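Local atomic coordinates of EccC5 (Mycobacterium xenopi RIVM700367, PDB entry 7B9F), a protein that probably serves as the FtsK/SpoIIIE-family ATPase of the mycobacterial ESX-5 type VII secretion system, powering protein export across the inner membrane. Residues Asn20-Pro32 with Leu188-Gly200. Residues are numbered along the deposited sequence; the frame is centred on the assembly and turned at random.
Sequences NIVLPTPLSVPPP and LEPVTGKALQEFG
Ser28 and Leu188 form a single backbone bridge, their CA atoms 4.9 Å apart, where the proline-rich segment 20-32 meets the start of helix 190-202. Read from N to C the two run in opposite directions: going back from Ser28, Pro26 lies beside Thr192 (CA atoms 5.5 Å apart) and Leu23 reaches Phe199. The extended loop that follows strand 19-22, itself paired in parallel with strand 174-177, thus lies along a helix whose N-cap is Glu189. Glu189 N gives a weak bond to Leu27 O (3.4 Å).

Glu189 folds its carboxylate back over the first turn: CG lies anti to the backbone N (chi1 -176°) and the chain bends at CB-CG. OE1 receives Thr192 N on its syn lone pair and Thr192 OG1 on its anti lone pair. OE2 takes Val191 N from above the carboxylate plane and also pairs with Arg104 of helix 97-132, so the buried carboxylate holds three hydrogen bonds from Val191 and Thr192 and a salt bridge, and is probably stabilised in its charged form.

Thr192 OG1 relays this cap to the segment, accepting Leu27 N at 3.3 Å while donating to Glu189. Its methyl CG2 meets Leu27 CG and CD1, both at 3.8 Å, the two side chains crossing at about a right angle. Pro26 fits between Leu188 and Leu196: its CB touches Leu188 CD1 at 3.7 Å, and its CG touches Leu196 CD2. Leu196 spreads its methyls along the chain, CD2 against Pro24 O and Pro26 CG, CD1 against Leu23. Helix 97-132 packs on Pro24 through Phe107, Met110 and Leu114, and Trp176 and Phe199 meet edge-to-face. At this far end Leu23 CD2 approaches the Phe199 ring obliquely, 3.8 Å from Phe199 CE1.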
loop_
_atom_site.group_PDB
_atom_site.type_symbol
_atom_site.label_atom_id
_atom_site.label_comp_id
_atom_site.label_asym_id
_atom_site.label_seq_id
_atom_site.Cartn_x
_atom_site.Cartn_y
_atom_site.Cartn_z
ATOM N N ASN C 20 -6.213 10.819 -40.708
ATOM C CA ASN C 20 -5.494 11.997 -41.169
ATOM C C ASN C 20 -6.167 13.199 -40.533
ATOM O O ASN C 20 -7.339 13.470 -40.806
ATOM C CB ASN C 20 -5.506 12.087 -42.695
ATOM C CG ASN C 20 -4.596 13.170 -43.224
ATOM O OD1 ASN C 20 -3.957 13.892 -42.464
ATOM N ND2 ASN C 20 -4.530 13.289 -44.543
ATOM N N ILE C 21 -5.436 13.907 -39.679
ATOM C CA ILE C 21 -5.985 14.969 -38.848
ATOM C C ILE C 21 -5.177 16.230 -39.097
ATOM O O ILE C 21 -3.967 16.252 -38.849
ATOM C CB ILE C 21 -5.962 14.607 -37.361
ATOM C CG1 ILE C 21 -6.704 13.298 -37.119
ATOM C CG2 ILE C 21 -6.576 15.717 -36.549
ATOM C CD1 ILE C 21 -8.162 13.369 -37.464
ATOM N N VAL C 22 -5.833 17.275 -39.594
ATOM C CA VAL C 22 -5.172 18.564 -39.744
ATOM C C VAL C 22 -5.097 19.264 -38.395
ATOM O O VAL C 22 -6.052 19.248 -37.609
ATOM C CB VAL C 22 -5.891 19.420 -40.796
ATOM C CG1 VAL C 22 -5.690 18.815 -42.169
ATOM C CG2 VAL C 22 -7.374 19.502 -40.496
ATOM N N LEU C 23 -3.943 19.852 -38.104
ATOM C CA LEU C 23 -3.772 20.609 -36.881
ATOM C C LEU C 23 -4.522 21.934 -36.967
ATOM O O LEU C 23 -4.758 22.451 -38.058
ATOM C CB LEU C 23 -2.290 20.858 -36.627
ATOM C CG LEU C 23 -1.486 19.617 -36.274
ATOM C CD1 LEU C 23 -0.021 19.957 -36.124
ATOM C CD2 LEU C 23 -2.031 19.019 -35.004
ATOM N N PRO C 24 -4.912 22.504 -35.828
ATOM C CA PRO C 24 -5.601 23.796 -35.859
ATOM C C PRO C 24 -4.647 24.943 -36.146
ATOM O O PRO C 24 -3.468 24.900 -35.797
ATOM C CB PRO C 24 -6.200 23.913 -34.452
ATOM C CG PRO C 24 -6.038 22.570 -33.839
ATOM C CD PRO C 24 -4.820 22.006 -34.454
ATOM N N THR C 25 -5.177 25.972 -36.783
ATOM C CA THR C 25 -4.378 27.140 -37.125
ATOM C C THR C 25 -4.142 28.003 -35.892
ATOM O O THR C 25 -5.099 28.352 -35.196
ATOM C CB THR C 25 -5.082 27.950 -38.200
ATOM O OG1 THR C 25 -5.343 27.114 -39.333
ATOM C CG2 THR C 25 -4.224 29.112 -38.623
ATOM N N PRO C 26 -2.899 28.362 -35.590
ATOM C CA PRO C 26 -2.628 29.193 -34.416
ATOM C C PRO C 26 -3.155 30.604 -34.591
ATOM O O PRO C 26 -3.431 31.066 -35.697
ATOM C CB PRO C 26 -1.102 29.194 -34.330
ATOM C CG PRO C 26 -0.685 28.004 -35.073
ATOM C CD PRO C 26 -1.662 27.849 -36.185
ATOM N N LEU C 27 -3.287 31.294 -33.464
ATOM C CA LEU C 27 -3.815 32.646 -33.475
ATOM C C LEU C 27 -2.784 33.620 -34.030
ATOM O O LEU C 27 -1.617 33.287 -34.238
ATOM C CB LEU C 27 -4.229 33.071 -32.073
ATOM C CG LEU C 27 -5.197 32.133 -31.369
ATOM C CD1 LEU C 27 -5.535 32.692 -30.011
ATOM C CD2 LEU C 27 -6.444 31.949 -32.203
ATOM N N SER C 28 -3.236 34.842 -34.278
ATOM C CA SER C 28 -2.393 35.901 -34.803
ATOM C C SER C 28 -2.646 37.178 -34.025
ATOM O O SER C 28 -3.761 37.417 -33.562
ATOM C CB SER C 28 -2.664 36.127 -36.278
ATOM O OG SER C 28 -2.736 34.891 -36.959
ATOM N N VAL C 29 -1.610 37.996 -33.877
ATOM C CA VAL C 29 -1.742 39.241 -33.128
ATOM C C VAL C 29 -0.853 40.316 -33.748
ATOM O O VAL C 29 0.289 40.034 -34.137
ATOM C CB VAL C 29 -1.458 39.005 -31.633
ATOM C CG1 VAL C 29 -0.010 38.623 -31.375
ATOM C CG2 VAL C 29 -1.831 40.222 -30.816
ATOM N N PRO C 30 -1.354 41.532 -33.941
ATOM C CA PRO C 30 -0.516 42.605 -34.478
ATOM C C PRO C 30 0.345 43.223 -33.392
ATOM O O PRO C 30 -0.124 43.444 -32.266
ATOM C CB PRO C 30 -1.538 43.612 -35.016
ATOM C CG PRO C 30 -2.741 43.392 -34.183
ATOM C CD PRO C 30 -2.771 41.928 -33.861
ATOM N N PRO C 31 1.616 43.507 -33.683
ATOM C CA PRO C 31 2.461 44.161 -32.688
ATOM C C PRO C 31 2.092 45.625 -32.543
ATOM O O PRO C 31 1.547 46.238 -33.476
ATOM C CB PRO C 31 3.878 43.992 -33.263
ATOM C CG PRO C 31 3.667 43.879 -34.723
ATOM C CD PRO C 31 2.357 43.176 -34.912
ATOM N N PRO C 32 2.348 46.225 -31.383
ATOM C CA PRO C 32 2.110 47.663 -31.214
ATOM C C PRO C 32 3.178 48.495 -31.911
ATOM O O PRO C 32 4.224 47.997 -32.325
ATOM C CB PRO C 32 2.155 47.852 -29.697
ATOM C CG PRO C 32 3.068 46.769 -29.226
ATOM C CD PRO C 32 2.791 45.592 -30.131
ATOM N N LEU C 188 2.690 35.708 -35.086
ATOM C CA LEU C 188 2.308 34.489 -34.388
ATOM C C LEU C 188 2.165 34.741 -32.898
ATOM O O LEU C 188 3.079 35.262 -32.254
ATOM C CB LEU C 188 3.339 33.399 -34.634
ATOM C CG LEU C 188 3.092 32.074 -33.927
ATOM C CD1 LEU C 188 1.732 31.549 -34.291
ATOM C CD2 LEU C 188 4.158 31.083 -34.322
ATOM N N GLU C 189 1.014 34.371 -32.358
ATOM C CA GLU C 189 0.772 34.524 -30.936
ATOM C C GLU C 189 1.630 33.509 -30.186
ATOM O O GLU C 189 1.783 32.376 -30.645
ATOM C CB GLU C 189 -0.721 34.336 -30.654
ATOM C CG GLU C 189 -1.225 34.537 -29.227
ATOM C CD GLU C 189 -0.867 33.429 -28.273
ATOM O OE1 GLU C 189 -0.774 32.270 -28.719
ATOM O OE2 GLU C 189 -0.665 33.716 -27.079
ATOM N N PRO C 190 2.219 33.892 -29.051
ATOM C CA PRO C 190 3.219 33.014 -28.421
ATOM C C PRO C 190 2.671 31.698 -27.904
ATOM O O PRO C 190 3.256 30.644 -28.180
ATOM C CB PRO C 190 3.763 33.882 -27.282
ATOM C CG PRO C 190 3.537 35.258 -27.723
ATOM C CD PRO C 190 2.237 35.235 -28.463
ATOM N N VAL C 191 1.563 31.725 -27.164
ATOM C CA VAL C 191 1.104 30.534 -26.454
ATOM C C VAL C 191 0.612 29.465 -27.415
ATOM O O VAL C 191 1.001 28.298 -27.307
ATOM C CB VAL C 191 0.025 30.906 -25.432
ATOM C CG1 VAL C 191 -0.536 29.674 -24.813
ATOM C CG2 VAL C 191 0.661 31.697 -24.369
ATOM N N THR C 192 -0.259 29.833 -28.352
ATOM C CA THR C 192 -0.784 28.838 -29.278
ATOM C C THR C 192 0.309 28.295 -30.182
ATOM O O THR C 192 0.325 27.100 -30.495
ATOM C CB THR C 192 -1.909 29.433 -30.108
ATOM O OG1 THR C 192 -1.395 30.521 -30.878
ATOM C CG2 THR C 192 -3.010 29.929 -29.208
ATOM N N GLY C 193 1.240 29.153 -30.595
ATOM C CA GLY C 193 2.347 28.685 -31.409
ATOM C C GLY C 193 3.219 27.684 -30.679
ATOM O O GLY C 193 3.570 26.636 -31.222
ATOM N N LYS C 194 3.547 27.981 -29.422
ATOM C CA LYS C 194 4.374 27.070 -28.643
ATOM C C LYS C 194 3.636 25.773 -28.345
ATOM O O LYS C 194 4.236 24.695 -28.361
ATOM C CB LYS C 194 4.817 27.741 -27.347
ATOM C CG LYS C 194 5.905 26.998 -26.589
ATOM C CD LYS C 194 6.945 26.411 -27.530
ATOM C CE LYS C 194 8.105 25.795 -26.774
ATOM N NZ LYS C 194 8.782 26.769 -25.884
ATOM N N ALA C 195 2.336 25.856 -28.062
ATOM C CA ALA C 195 1.568 24.649 -27.779
ATOM C C ALA C 195 1.460 23.764 -29.009
ATOM O O ALA C 195 1.535 22.537 -28.904
ATOM C CB ALA C 195 0.184 25.013 -27.256
ATOM N N LEU C 196 1.294 24.364 -30.187
ATOM C CA LEU C 196 1.250 23.566 -31.404
ATOM C C LEU C 196 2.611 22.963 -31.709
ATOM O O LEU C 196 2.699 21.831 -32.197
ATOM C CB LEU C 196 0.772 24.412 -32.573
ATOM C CG LEU C 196 0.386 23.556 -33.768
ATOM C CD1 LEU C 196 -0.788 22.690 -33.399
ATOM C CD2 LEU C 196 0.059 24.417 -34.955
ATOM N N GLN C 197 3.678 23.713 -31.431
ATOM C CA GLN C 197 5.032 23.181 -31.512
ATOM C C GLN C 197 5.190 21.933 -30.658
ATOM O O GLN C 197 5.688 20.903 -31.122
ATOM C CB GLN C 197 6.009 24.253 -31.051
ATOM C CG GLN C 197 7.418 24.074 -31.496
ATOM C CD GLN C 197 8.090 25.406 -31.686
ATOM O OE1 GLN C 197 7.578 26.271 -32.393
ATOM N NE2 GLN C 197 9.237 25.590 -31.048
ATOM N N GLU C 198 4.761 22.014 -29.399
ATOM C CA GLU C 198 4.911 20.888 -28.486
ATOM C C GLU C 198 4.052 19.708 -28.917
ATOM O O GLU C 198 4.481 18.553 -28.813
ATOM C CB GLU C 198 4.549 21.315 -27.070
ATOM C CG GLU C 198 5.493 22.339 -26.480
ATOM C CD GLU C 198 6.882 21.803 -26.251
ATOM O OE1 GLU C 198 7.013 20.602 -25.965
ATOM O OE2 GLU C 198 7.849 22.583 -26.356
ATOM N N PHE C 199 2.832 19.978 -29.390
ATOM C CA PHE C 199 1.967 18.914 -29.884
ATOM C C PHE C 199 2.607 18.194 -31.058
ATOM O O PHE C 199 2.577 16.963 -31.135
ATOM C CB PHE C 199 0.611 19.483 -30.291
ATOM C CG PHE C 199 -0.437 18.442 -30.543
ATOM C CD1 PHE C 199 -0.528 17.805 -31.763
ATOM C CD2 PHE C 199 -1.355 18.127 -29.571
ATOM C CE1 PHE C 199 -1.485 16.856 -31.988
ATOM C CE2 PHE C 199 -2.316 17.180 -29.794
ATOM C CZ PHE C 199 -2.382 16.546 -31.004
ATOM N N GLY C 200 3.171 18.947 -31.996
ATOM C CA GLY C 200 3.852 18.317 -33.108
ATOM C C GLY C 200 5.078 17.548 -32.674
ATOM O O GLY C 200 5.422 16.532 -33.276
#